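PDB 6M6S: dicer Related Helicase from Caenorhabditis elegans, which binds double-stranded RNA and probably hydrolyses ATP as a RIG-I-like helicase, represented here by its zinc-containing C-terminal domain. Local coordinates for residues 84-89 against 144-149; 33-38 against 78-83; 94-99 against 105-110. All coordinates share one frame; numbering follows the deposited sequence.

Interaction 1 (84-89 against 144-149); sequences GTYLPQ and EKKIVL. With nucleotides of chain D.
Tyr86 and Lys146, whose side chains cross at about a right angle, end on the same carboxylate: Asp150, the residue that follows 144-149, is hydrogen-bonded through OD1 to Tyr86 OH and forms a salt bridge through OD2 with Lys146 NZ. The lysine gets there with its CG anti to the backbone N (chi1 -165°) and with bends at its third and fourth torsions. On the way, CG of Lys146 passes 4.2 Å from CE2 of Tyr86, approaching the ring obliquely. Leu149 supplies the main apolar contact, a CH-pi interaction in which its CB stands over the centre of one face of the Tyr86 ring, 3.7 Å from the centroid and 11° off the normal. The two side chains slide past each other in opposite directions, which brings CD1 of Leu149 to 3.9 Å from CG of Tyr86 at the root of the ring. At the other end, OH of Tyr86 comes within 3.6 Å of the carbonyl carbon of Leu149. The contact joins strand 85-90, part of an antiparallel sheet in this RIG-I-type C-terminal domain, to an early part of the long helix 140-167. Strands 61-69 and 45-48 of that sheet extend the platform under the helix, with Leu149 also resting on Ser65 and Val47, and Lys145 NZ bonding the carbonyl oxygens of Trp42 and Leu45. Further along, Gln89 OE1 is hydrogen-bonded to a modified group, probably part of the RNA, and NE2 of Gln89 lies 3.4 Å from O4' of G2 of chain D.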
loop_
_atom_site.group_PDB
_atom_site.type_symbol
_atom_site.label_atom_id
_atom_site.label_comp_id
_atom_site.label_asym_id
_atom_site.label_seq_id
_atom_site.Cartn_x
_atom_site.Cartn_y
_atom_site.Cartn_z
ATOM N N GLY B 84 4.781 -12.131 28.291
ATOM C CA GLY B 84 3.995 -11.765 29.455
ATOM C C GLY B 84 3.455 -10.343 29.492
ATOM O O GLY B 84 2.864 -9.939 30.478
ATOM N N THR B 85 3.673 -9.571 28.433
ATOM C CA THR B 85 3.265 -8.157 28.376
ATOM C C THR B 85 2.254 -7.950 27.265
ATOM O O THR B 85 2.469 -8.372 26.116
ATOM C CB THR B 85 4.506 -7.227 28.092
ATOM O OG1 THR B 85 5.484 -7.365 29.143
ATOM C CG2 THR B 85 4.108 -5.750 27.962
ATOM N N TYR B 86 1.163 -7.243 27.539
ATOM C CA TYR B 86 0.214 -6.907 26.491
ATOM C C TYR B 86 0.681 -5.751 25.614
ATOM O O TYR B 86 1.092 -4.713 26.126
ATOM C CB TYR B 86 -1.170 -6.527 27.078
ATOM C CG TYR B 86 -1.833 -7.657 27.840
ATOM C CD1 TYR B 86 -1.990 -8.923 27.252
ATOM C CD2 TYR B 86 -2.284 -7.482 29.154
ATOM C CE1 TYR B 86 -2.568 -9.989 27.947
ATOM C CE2 TYR B 86 -2.869 -8.557 29.866
ATOM C CZ TYR B 86 -3.021 -9.796 29.232
ATOM O OH TYR B 86 -3.588 -10.876 29.908
ATOM N N LEU B 87 0.626 -5.929 24.298
ATOM C CA LEU B 87 1.078 -4.941 23.310
ATOM C C LEU B 87 0.138 -4.910 22.141
ATOM O O LEU B 87 -0.288 -5.960 21.650
ATOM C CB LEU B 87 2.465 -5.347 22.775
ATOM C CG LEU B 87 3.620 -5.464 23.767
ATOM C CD1 LEU B 87 4.894 -6.010 23.042
ATOM C CD2 LEU B 87 3.951 -4.082 24.365
ATOM N N PRO B 88 -0.151 -3.715 21.598
ATOM C CA PRO B 88 -0.957 -3.605 20.375
ATOM C C PRO B 88 -0.092 -3.870 19.148
ATOM O O PRO B 88 1.087 -3.506 19.107
ATOM C CB PRO B 88 -1.409 -2.148 20.351
ATOM C CG PRO B 88 -1.011 -1.566 21.682
ATOM C CD PRO B 88 0.069 -2.422 22.310
ATOM N N GLN B 89 -0.677 -4.567 18.180
ATOM C CA GLN B 89 -0.100 -4.659 16.832
ATOM C C GLN B 89 -1.007 -3.957 15.856
ATOM O O GLN B 89 -2.107 -4.441 15.497
ATOM C CB GLN B 89 0.007 -6.124 16.468
ATOM C CG GLN B 89 0.814 -6.345 15.137
ATOM C CD GLN B 89 0.642 -7.772 14.696
ATOM O OE1 GLN B 89 -0.419 -8.156 14.159
ATOM N NE2 GLN B 89 1.654 -8.595 14.968
ATOM N N GLU B 144 -10.457 -2.092 32.448
ATOM C CA GLU B 144 -11.484 -2.791 31.705
ATOM C C GLU B 144 -10.866 -3.426 30.453
ATOM O O GLU B 144 -11.264 -4.545 30.120
ATOM C CB GLU B 144 -12.582 -1.864 31.277
ATOM C CG GLU B 144 -13.348 -1.310 32.477
ATOM C CD GLU B 144 -14.610 -0.622 32.044
ATOM O OE1 GLU B 144 -14.559 0.159 31.058
ATOM O OE2 GLU B 144 -15.655 -0.870 32.687
ATOM N N LYS B 145 -9.905 -2.754 29.818
ATOM C CA LYS B 145 -9.199 -3.369 28.678
ATOM C C LYS B 145 -8.362 -4.563 29.149
ATOM O O LYS B 145 -8.265 -5.611 28.482
ATOM C CB LYS B 145 -8.269 -2.330 28.034
ATOM C CG LYS B 145 -8.963 -1.123 27.437
ATOM C CD LYS B 145 -7.863 -0.081 27.106
ATOM C CE LYS B 145 -8.420 1.329 27.014
ATOM N NZ LYS B 145 -9.168 1.571 25.789
ATOM N N LYS B 146 -7.682 -4.401 30.270
ATOM C CA LYS B 146 -6.827 -5.482 30.782
ATOM C C LYS B 146 -7.669 -6.728 31.070
ATOM O O LYS B 146 -7.189 -7.850 30.867
ATOM C CB LYS B 146 -6.099 -5.058 32.056
ATOM C CG LYS B 146 -4.905 -5.974 32.453
ATOM C CD LYS B 146 -4.348 -5.580 33.854
ATOM C CE LYS B 146 -3.787 -6.766 34.637
ATOM N NZ LYS B 146 -4.831 -7.635 35.359
ATOM N N ILE B 147 -8.894 -6.541 31.591
ATOM C CA ILE B 147 -9.775 -7.655 31.903
ATOM C C ILE B 147 -10.147 -8.459 30.658
ATOM O O ILE B 147 -10.129 -9.687 30.735
ATOM C CB ILE B 147 -10.995 -7.183 32.657
ATOM C CG1 ILE B 147 -10.533 -6.814 34.064
ATOM C CG2 ILE B 147 -12.071 -8.292 32.760
ATOM C CD1 ILE B 147 -11.578 -6.012 34.865
ATOM N N VAL B 148 -10.403 -7.759 29.539
ATOM C CA VAL B 148 -10.721 -8.371 28.270
ATOM C C VAL B 148 -9.517 -9.172 27.821
ATOM O O VAL B 148 -9.670 -10.346 27.423
ATOM C CB VAL B 148 -11.174 -7.348 27.200
ATOM C CG1 VAL B 148 -11.287 -7.993 25.801
ATOM C CG2 VAL B 148 -12.528 -6.750 27.525
ATOM N N LEU B 149 -8.342 -8.564 27.879
ATOM C CA LEU B 149 -7.111 -9.282 27.490
ATOM C C LEU B 149 -6.836 -10.504 28.372
ATOM O O LEU B 149 -6.478 -11.581 27.857
ATOM C CB LEU B 149 -5.914 -8.342 27.520
ATOM C CG LEU B 149 -6.082 -7.350 26.389
ATOM C CD1 LEU B 149 -5.242 -6.097 26.631
ATOM C CD2 LEU B 149 -5.633 -8.018 25.055
ATOM P P G D 2 -2.281 -10.436 9.638
ATOM O OP1 G D 2 -2.594 -9.188 8.870
ATOM O OP2 G D 2 -2.452 -11.724 8.884
ATOM O "O5'" G D 2 -0.761 -10.247 10.086
ATOM C "C5'" G D 2 -0.403 -9.167 10.938
ATOM C "C4'" G D 2 1.052 -9.256 11.306
ATOM O "O4'" G D 2 1.272 -10.404 12.141
ATOM C "C3'" G D 2 2.036 -9.449 10.156
ATOM O "O3'" G D 2 2.353 -8.218 9.556
ATOM C "C2'" G D 2 3.244 -10.026 10.876
ATOM O "O2'" G D 2 3.921 -8.976 11.559
ATOM C "C1'" G D 2 2.573 -10.906 11.928
ATOM N N9 G D 2 2.423 -12.308 11.501
ATOM C C8 G D 2 1.262 -12.923 11.028
ATOM N N7 G D 2 1.441 -14.204 10.771
ATOM C C5 G D 2 2.778 -14.431 11.122
ATOM C C6 G D 2 3.569 -15.611 11.075
ATOM O O6 G D 2 3.223 -16.727 10.722
ATOM N N1 G D 2 4.879 -15.401 11.500
ATOM C C2 G D 2 5.379 -14.195 11.945
ATOM N N2 G D 2 6.669 -14.167 12.346
ATOM N N3 G D 2 4.646 -13.087 11.995
ATOM C C4 G D 2 3.381 -13.282 11.574
#

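Interaction 2 (33-38 against 78-83); sequences NYMVFD and RAYKIR. With nucleotides of chain D; nucleotides of chain C.
Met35, Tyr80 and Ile82 make the apolar part of this buried contact, and the methyl of Met35 does most of the touching. Its CE lies 3.8 Å from CD1 of Tyr80, and the same CE is 3.8 Å from CD1 of Ile82, the methionine and isoleucine meeting tip to tip. Bends at the second and third torsions of Met35 fold the chain back so that one methyl can serve both neighbours. The sulfur joins in a Met-aromatic contact, SD standing above the face of the Tyr80 ring at 5.0 Å from its centroid. Strands 33-36 and 78-82 run nearly perpendicular, 96° apart, and belong to two different sheets of the beta-tent domain, so side chains rather than backbone pairing join them here.

The polar ends turn toward the RNA, with protein partners as well. Asn33 ND2 gives an almost straight hydrogen bond, 3.0 Å and 170°, to O2 of C12 of chain C, and also bonds the carbonyl of Val30. Its OD1 sits 3.4 Å from C1' of G2 of chain D and passes Tyr80 OH at 3.8 Å, the amide and ring planes being 62° apart. A leucine in place of Asn33 would probably leave O2 of the cytidine and the Val30 carbonyl without their amide donor. Asn33 OD1 and Tyr80 OH are each hydrogen-bonded to a modified group of a bound chain, probably the RNA's modified end. Tyr80 OH also bonds Gln89 OE1 weakly, and the OH of Tyr80 lies 3.6 Å from the ribose O4' of G2 of chain D.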
loop_
_atom_site.group_PDB
_atom_site.type_symbol
_atom_site.label_atom_id
_atom_site.label_comp_id
_atom_site.label_asym_id
_atom_site.label_seq_id
_atom_site.Cartn_x
_atom_site.Cartn_y
_atom_site.Cartn_z
ATOM N N ASN B 33 6.986 -9.283 14.188
ATOM C CA ASN B 33 5.736 -8.685 14.622
ATOM C C ASN B 33 6.019 -7.248 15.044
ATOM O O ASN B 33 6.882 -7.036 15.904
ATOM C CB ASN B 33 5.257 -9.442 15.867
ATOM C CG ASN B 33 4.748 -10.822 15.530
ATOM O OD1 ASN B 33 3.568 -10.985 15.207
ATOM N ND2 ASN B 33 5.617 -11.822 15.618
ATOM N N TYR B 34 5.309 -6.273 14.481
ATOM C CA TYR B 34 5.649 -4.859 14.650
ATOM C C TYR B 34 4.686 -4.344 15.701
ATOM O O TYR B 34 3.448 -4.219 15.419
ATOM C CB TYR B 34 5.506 -4.137 13.291
ATOM C CG TYR B 34 6.614 -4.546 12.312
ATOM C CD1 TYR B 34 6.581 -5.793 11.678
ATOM C CD2 TYR B 34 7.644 -3.679 11.960
ATOM C CE1 TYR B 34 7.558 -6.160 10.798
ATOM C CE2 TYR B 34 8.604 -4.061 11.023
ATOM C CZ TYR B 34 8.562 -5.291 10.499
ATOM O OH TYR B 34 9.510 -5.673 9.558
ATOM N N MET B 35 5.213 -4.104 16.911
ATOM C CA MET B 35 4.324 -3.825 18.048
ATOM C C MET B 35 4.479 -2.394 18.496
ATOM O O MET B 35 5.517 -1.783 18.286
ATOM C CB MET B 35 4.695 -4.738 19.229
ATOM C CG MET B 35 4.848 -6.207 18.795
ATOM S SD MET B 35 3.387 -6.929 18.022
ATOM C CE MET B 35 2.310 -6.938 19.476
ATOM N N VAL B 36 3.470 -1.858 19.206
ATOM C CA VAL B 36 3.586 -0.501 19.741
ATOM C C VAL B 36 4.051 -0.497 21.191
ATOM O O VAL B 36 3.387 -1.094 22.076
ATOM C CB VAL B 36 2.210 0.243 19.623
ATOM C CG1 VAL B 36 2.379 1.713 20.123
ATOM C CG2 VAL B 36 1.625 0.192 18.191
ATOM N N PHE B 37 5.171 0.177 21.470
ATOM C CA PHE B 37 5.682 0.267 22.863
ATOM C C PHE B 37 5.539 1.668 23.444
ATOM O O PHE B 37 6.377 2.097 24.212
ATOM C CB PHE B 37 7.172 -0.164 22.916
ATOM C CG PHE B 37 7.383 -1.652 22.644
ATOM C CD1 PHE B 37 7.376 -2.159 21.346
ATOM C CD2 PHE B 37 7.651 -2.537 23.717
ATOM C CE1 PHE B 37 7.585 -3.541 21.101
ATOM C CE2 PHE B 37 7.841 -3.926 23.466
ATOM C CZ PHE B 37 7.819 -4.412 22.134
ATOM N N ASP B 38 4.446 2.357 23.124
ATOM C CA ASP B 38 4.092 3.636 23.767
ATOM C C ASP B 38 2.963 3.301 24.764
ATOM O O ASP B 38 1.871 2.905 24.322
ATOM C CB ASP B 38 3.573 4.630 22.708
ATOM C CG ASP B 38 3.061 5.922 23.282
ATOM O OD1 ASP B 38 3.065 6.100 24.523
ATOM O OD2 ASP B 38 2.602 6.785 22.502
ATOM N N ARG B 78 -4.575 -6.104 16.252
ATOM C CA ARG B 78 -4.857 -7.118 17.255
ATOM C C ARG B 78 -3.905 -6.905 18.385
ATOM O O ARG B 78 -2.732 -6.540 18.167
ATOM C CB ARG B 78 -4.611 -8.484 16.643
ATOM C CG ARG B 78 -5.028 -9.605 17.504
ATOM C CD ARG B 78 -5.130 -10.875 16.641
ATOM N NE ARG B 78 -5.746 -11.883 17.433
ATOM C CZ ARG B 78 -6.054 -13.095 17.013
ATOM N NH1 ARG B 78 -5.807 -13.463 15.750
ATOM N NH2 ARG B 78 -6.615 -13.922 17.868
ATOM N N ALA B 79 -4.346 -7.164 19.621
ATOM C CA ALA B 79 -3.401 -7.101 20.731
ATOM C C ALA B 79 -2.807 -8.488 20.954
ATOM O O ALA B 79 -3.441 -9.508 20.633
ATOM C CB ALA B 79 -4.140 -6.640 22.019
ATOM N N TYR B 80 -1.572 -8.524 21.476
ATOM C CA TYR B 80 -0.895 -9.775 21.763
ATOM C C TYR B 80 -0.405 -9.737 23.193
ATOM O O TYR B 80 -0.266 -8.647 23.787
ATOM C CB TYR B 80 0.363 -9.915 20.894
ATOM C CG TYR B 80 0.165 -10.279 19.414
ATOM C CD1 TYR B 80 -0.462 -9.398 18.547
ATOM C CD2 TYR B 80 0.667 -11.469 18.909
ATOM C CE1 TYR B 80 -0.621 -9.698 17.198
ATOM C CE2 TYR B 80 0.534 -11.777 17.543
ATOM C CZ TYR B 80 -0.112 -10.898 16.720
ATOM O OH TYR B 80 -0.211 -11.170 15.370
ATOM N N LYS B 81 -0.126 -10.915 23.751
ATOM C CA LYS B 81 0.690 -11.031 24.971
ATOM C C LYS B 81 2.044 -11.571 24.548
ATOM O O LYS B 81 2.130 -12.713 24.024
ATOM C CB LYS B 81 0.036 -11.987 25.973
ATOM C CG LYS B 81 0.609 -11.913 27.372
ATOM C CD LYS B 81 0.017 -13.084 28.236
ATOM C CE LYS B 81 0.075 -12.826 29.683
ATOM N NZ LYS B 81 -0.990 -13.614 30.414
ATOM N N ILE B 82 3.088 -10.753 24.697
ATOM C CA ILE B 82 4.419 -11.134 24.226
ATOM C C ILE B 82 5.333 -11.073 25.424
ATOM O O ILE B 82 5.429 -10.007 26.057
ATOM C CB ILE B 82 4.896 -10.179 23.145
ATOM C CG1 ILE B 82 3.990 -10.273 21.903
ATOM C CG2 ILE B 82 6.388 -10.462 22.773
ATOM C CD1 ILE B 82 4.597 -9.725 20.724
ATOM N N ARG B 83 5.952 -12.202 25.777
ATOM C CA ARG B 83 6.817 -12.297 26.946
ATOM C C ARG B 83 6.064 -11.771 28.188
ATOM O O ARG B 83 6.626 -11.045 29.022
ATOM C CB ARG B 83 8.135 -11.541 26.743
ATOM C CG ARG B 83 8.904 -11.888 25.481
ATOM C CD ARG B 83 10.383 -12.234 25.767
ATOM N NE ARG B 83 11.350 -11.139 25.579
ATOM C CZ ARG B 83 11.913 -10.794 24.409
ATOM N NH1 ARG B 83 11.581 -11.421 23.276
ATOM N NH2 ARG B 83 12.804 -9.797 24.357
ATOM P P G D 2 -2.281 -10.436 9.638
ATOM O OP1 G D 2 -2.594 -9.188 8.870
ATOM O OP2 G D 2 -2.452 -11.724 8.884
ATOM O "O5'" G D 2 -0.761 -10.247 10.086
ATOM C "C5'" G D 2 -0.403 -9.167 10.938
ATOM C "C4'" G D 2 1.052 -9.256 11.306
ATOM O "O4'" G D 2 1.272 -10.404 12.141
ATOM C "C3'" G D 2 2.036 -9.449 10.156
ATOM O "O3'" G D 2 2.353 -8.218 9.556
ATOM C "C2'" G D 2 3.244 -10.026 10.876
ATOM O "O2'" G D 2 3.921 -8.976 11.559
ATOM C "C1'" G D 2 2.573 -10.906 11.928
ATOM N N9 G D 2 2.423 -12.308 11.501
ATOM C C8 G D 2 1.262 -12.923 11.028
ATOM N N7 G D 2 1.441 -14.204 10.771
ATOM C C5 G D 2 2.778 -14.431 11.122
ATOM C C6 G D 2 3.569 -15.611 11.075
ATOM O O6 G D 2 3.223 -16.727 10.722
ATOM N N1 G D 2 4.879 -15.401 11.500
ATOM C C2 G D 2 5.379 -14.195 11.945
ATOM N N2 G D 2 6.669 -14.167 12.346
ATOM N N3 G D 2 4.646 -13.087 11.995
ATOM C C4 G D 2 3.381 -13.282 11.574
ATOM P P C C 12 10.663 -20.039 16.558
ATOM O OP1 C C 12 11.620 -20.102 17.701
ATOM O OP2 C C 12 9.825 -21.226 16.292
ATOM O "O5'" C C 12 9.741 -18.751 16.722
ATOM C "C5'" C C 12 10.281 -17.523 17.173
ATOM C "C4'" C C 12 9.240 -16.436 17.207
ATOM O "O4'" C C 12 8.631 -16.293 15.913
ATOM C "C3'" C C 12 8.055 -16.647 18.121
ATOM O "O3'" C C 12 8.365 -16.426 19.480
ATOM C "C2'" C C 12 7.067 -15.640 17.576
ATOM O "O2'" C C 12 7.408 -14.340 18.034
ATOM C "C1'" C C 12 7.342 -15.727 16.068
ATOM N N1 C C 12 6.340 -16.588 15.403
ATOM C C2 C C 12 5.145 -15.996 15.017
ATOM O O2 C C 12 5.013 -14.767 15.195
ATOM N N3 C C 12 4.199 -16.764 14.419
ATOM C C4 C C 12 4.405 -18.071 14.272
ATOM N N4 C C 12 3.437 -18.780 13.697
ATOM C C5 C C 12 5.612 -18.706 14.676
ATOM C C6 C C 12 6.540 -17.929 15.243
#

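Interaction 3 (94-99 against 105-110); sequences ALTFVQ and SMTKAK. With nucleotides of chain D.
Leu95 and Lys108 are bridged by a water at the open end of a beta hairpin formed by strands 95-99 and 104-106: the water is 2.8 Å from O of Leu95 and 2.8 Å from N of Lys108, hydrogen-bonded to both, where the chains have parted too far to pair directly. At Thr96 the side chain takes over. Its OG1 lies 3.8 Å from CG2 of Thr107 while bonding to Ser15 OG, and its methyl rests on CB of Ser105. Thr107 turns only that methyl to the hairpin; its OG1, set between the backbone N and the carbonyl carbon (chi1 65°), instead meets Asp113 OD2 and Ala109 N of the second subunit, with a strand of which Ser105 and Met106 pair in parallel, so that the sheet continues across the interface.

Phe97 and Met106 form the antiparallel hydrogen-bonded pair. Phe97 N donates to Met106 O at 2.9 Å and 171°, whereas Met106 N reaches Phe97 O at 2.8 Å along a more bent path of 145°. Met106 O also stands at the edge of the phenylalanine ring, 3.6 Å from CD2 of Phe97, and the ring packs on Leu12 and on Val114 of helix 111-117. Val98 and Ser105 are the non-hydrogen-bonded pair on the opposite face, with CG2 of Val98 at 3.9 Å from CB of Ser105. Beyond the pairing, Lys110 stands at the N-cap position of helix 111-117 and its side chain runs up to the RNA backbone, CD of Lys110 lying 3.2 Å from the phosphate oxygen OP1 of G4 of chain D.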
loop_
_atom_site.group_PDB
_atom_site.type_symbol
_atom_site.label_atom_id
_atom_site.label_comp_id
_atom_site.label_asym_id
_atom_site.label_seq_id
_atom_site.Cartn_x
_atom_site.Cartn_y
_atom_site.Cartn_z
ATOM N N ALA B 94 -4.385 -0.450 8.074
ATOM C CA ALA B 94 -5.313 0.441 8.699
ATOM C C ALA B 94 -4.684 1.792 8.978
ATOM O O ALA B 94 -5.384 2.670 9.503
ATOM C CB ALA B 94 -5.675 -0.174 10.070
ATOM N N LEU B 95 -3.425 1.937 8.570
ATOM C CA LEU B 95 -2.607 3.124 8.915
ATOM C C LEU B 95 -2.299 4.037 7.734
ATOM O O LEU B 95 -2.089 3.588 6.589
ATOM C CB LEU B 95 -1.278 2.694 9.490
ATOM C CG LEU B 95 -1.372 1.942 10.837
ATOM C CD1 LEU B 95 0.037 1.601 11.250
ATOM C CD2 LEU B 95 -2.099 2.783 11.908
ATOM N N THR B 96 -2.277 5.333 8.039
ATOM C CA THR B 96 -1.654 6.315 7.163
ATOM C C THR B 96 -0.478 6.858 7.951
ATOM O O THR B 96 -0.603 7.222 9.144
ATOM C CB THR B 96 -2.623 7.422 6.817
ATOM O OG1 THR B 96 -3.678 6.857 6.002
ATOM C CG2 THR B 96 -1.969 8.471 5.906
ATOM N N PHE B 97 0.706 6.934 7.326
ATOM C CA PHE B 97 1.883 7.520 7.960
ATOM C C PHE B 97 2.011 8.969 7.526
ATOM O O PHE B 97 1.928 9.268 6.331
ATOM C CB PHE B 97 3.121 6.743 7.555
ATOM C CG PHE B 97 3.066 5.302 7.975
ATOM C CD1 PHE B 97 3.532 4.911 9.208
ATOM C CD2 PHE B 97 2.533 4.358 7.134
ATOM C CE1 PHE B 97 3.455 3.574 9.575
ATOM C CE2 PHE B 97 2.435 3.024 7.500
ATOM C CZ PHE B 97 2.943 2.652 8.749
ATOM N N VAL B 98 2.157 9.881 8.504
ATOM C CA VAL B 98 2.214 11.297 8.106
ATOM C C VAL B 98 3.531 11.901 8.584
ATOM O O VAL B 98 3.872 11.757 9.779
ATOM C CB VAL B 98 1.054 12.058 8.733
ATOM C CG1 VAL B 98 1.268 13.585 8.560
ATOM C CG2 VAL B 98 -0.296 11.528 8.199
ATOM N N GLN B 99 4.242 12.595 7.698
ATOM C CA GLN B 99 5.409 13.385 8.102
ATOM C C GLN B 99 4.938 14.821 8.184
ATOM O O GLN B 99 4.768 15.495 7.184
ATOM C CB GLN B 99 6.554 13.259 7.092
ATOM C CG GLN B 99 7.934 13.280 7.779
ATOM C CD GLN B 99 8.167 14.567 8.588
ATOM O OE1 GLN B 99 7.999 15.665 8.063
ATOM N NE2 GLN B 99 8.531 14.428 9.867
ATOM N N SER B 105 1.997 12.341 3.233
ATOM C CA SER B 105 1.454 11.165 3.870
ATOM C C SER B 105 1.613 9.966 2.968
ATOM O O SER B 105 1.751 10.135 1.758
ATOM C CB SER B 105 0.004 11.341 4.275
ATOM O OG SER B 105 -0.780 11.358 3.124
ATOM N N MET B 106 1.614 8.771 3.580
ATOM C CA MET B 106 1.920 7.543 2.793
ATOM C C MET B 106 1.124 6.362 3.320
ATOM O O MET B 106 0.916 6.188 4.537
ATOM C CB MET B 106 3.416 7.206 2.928
ATOM C CG MET B 106 4.400 8.284 2.411
ATOM S SD MET B 106 4.712 9.355 3.868
ATOM C CE MET B 106 6.138 10.151 3.210
ATOM N N THR B 107 0.687 5.489 2.430
ATOM C CA THR B 107 0.163 4.198 2.852
ATOM C C THR B 107 1.094 3.149 2.294
ATOM O O THR B 107 1.714 3.392 1.210
ATOM C CB THR B 107 -1.287 3.912 2.429
ATOM O OG1 THR B 107 -1.402 3.816 0.984
ATOM C CG2 THR B 107 -2.295 4.991 2.932
ATOM N N LYS B 108 1.240 2.043 3.041
ATOM C CA LYS B 108 2.213 0.993 2.702
ATOM C C LYS B 108 1.528 -0.384 2.821
ATOM O O LYS B 108 0.587 -0.552 3.608
ATOM C CB LYS B 108 3.391 1.077 3.682
ATOM C CG LYS B 108 4.213 2.388 3.529
ATOM C CD LYS B 108 4.885 2.416 2.147
ATOM C CE LYS B 108 5.637 3.756 1.909
ATOM N NZ LYS B 108 6.183 3.890 0.515
ATOM N N ALA B 109 1.905 -1.274 1.915
ATOM C CA ALA B 109 1.296 -2.589 1.802
ATOM C C ALA B 109 1.817 -3.541 2.888
ATOM O O ALA B 109 1.068 -4.362 3.381
ATOM C CB ALA B 109 1.581 -3.135 0.433
ATOM N N LYS B 110 3.063 -3.358 3.308
ATOM C CA LYS B 110 3.639 -4.251 4.312
ATOM C C LYS B 110 4.484 -3.445 5.293
ATOM O O LYS B 110 5.101 -2.474 4.841
ATOM C CB LYS B 110 4.626 -5.189 3.618
ATOM C CG LYS B 110 4.153 -5.842 2.305
ATOM C CD LYS B 110 4.991 -7.082 1.965
ATOM C CE LYS B 110 6.036 -6.814 0.880
ATOM N NZ LYS B 110 6.283 -8.065 0.080
ATOM P P G D 4 6.897 -9.683 4.264
ATOM O OP1 G D 4 7.434 -8.541 3.476
ATOM O OP2 G D 4 5.530 -10.228 4.046
ATOM O "O5'" G D 4 7.851 -10.952 4.085
ATOM C "C5'" G D 4 9.216 -10.882 4.417
ATOM C "C4'" G D 4 9.857 -12.234 4.297
ATOM O "O4'" G D 4 9.360 -13.143 5.315
ATOM C "C3'" G D 4 9.603 -12.967 3.005
ATOM O "O3'" G D 4 10.429 -12.462 1.985
ATOM C "C2'" G D 4 9.901 -14.406 3.398
ATOM O "O2'" G D 4 11.295 -14.572 3.582
ATOM C "C1'" G D 4 9.289 -14.448 4.789
ATOM N N9 G D 4 7.877 -14.861 4.780
ATOM C C8 G D 4 6.745 -14.069 4.798
ATOM N N7 G D 4 5.656 -14.788 4.769
ATOM C C5 G D 4 6.093 -16.111 4.752
ATOM C C6 G D 4 5.373 -17.339 4.728
ATOM O O6 G D 4 4.138 -17.512 4.740
ATOM N N1 G D 4 6.251 -18.432 4.681
ATOM C C2 G D 4 7.629 -18.370 4.674
ATOM N N2 G D 4 8.311 -19.537 4.628
ATOM N N3 G D 4 8.291 -17.225 4.712
ATOM C C4 G D 4 7.465 -16.161 4.741
HETATM O O HOH W 1 -0.183 1.913 5.465
#

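Overall arrangement
Interactions 1 and 2 are neighbours, their centres about 9 Å apart, because strands 75-82 and 85-90 follow each other and pair in one sheet. Leu87 O lies 2.9 Å from Tyr80 N, and Gln89 N lies 2.8 Å from Arg78 O, both probable hydrogen bonds. Gln89 of segment 84-89, and Asn33 and Tyr80 of interaction 2, lie beside G2 of chain D. Interaction 3 stands apart, its centre about 25 Å from that of interaction 1 and about 19 Å from that of interaction 2, and approaches the same RNA strand at G4. Its Leu95 side chain is about 9 Å from the bound zinc ion.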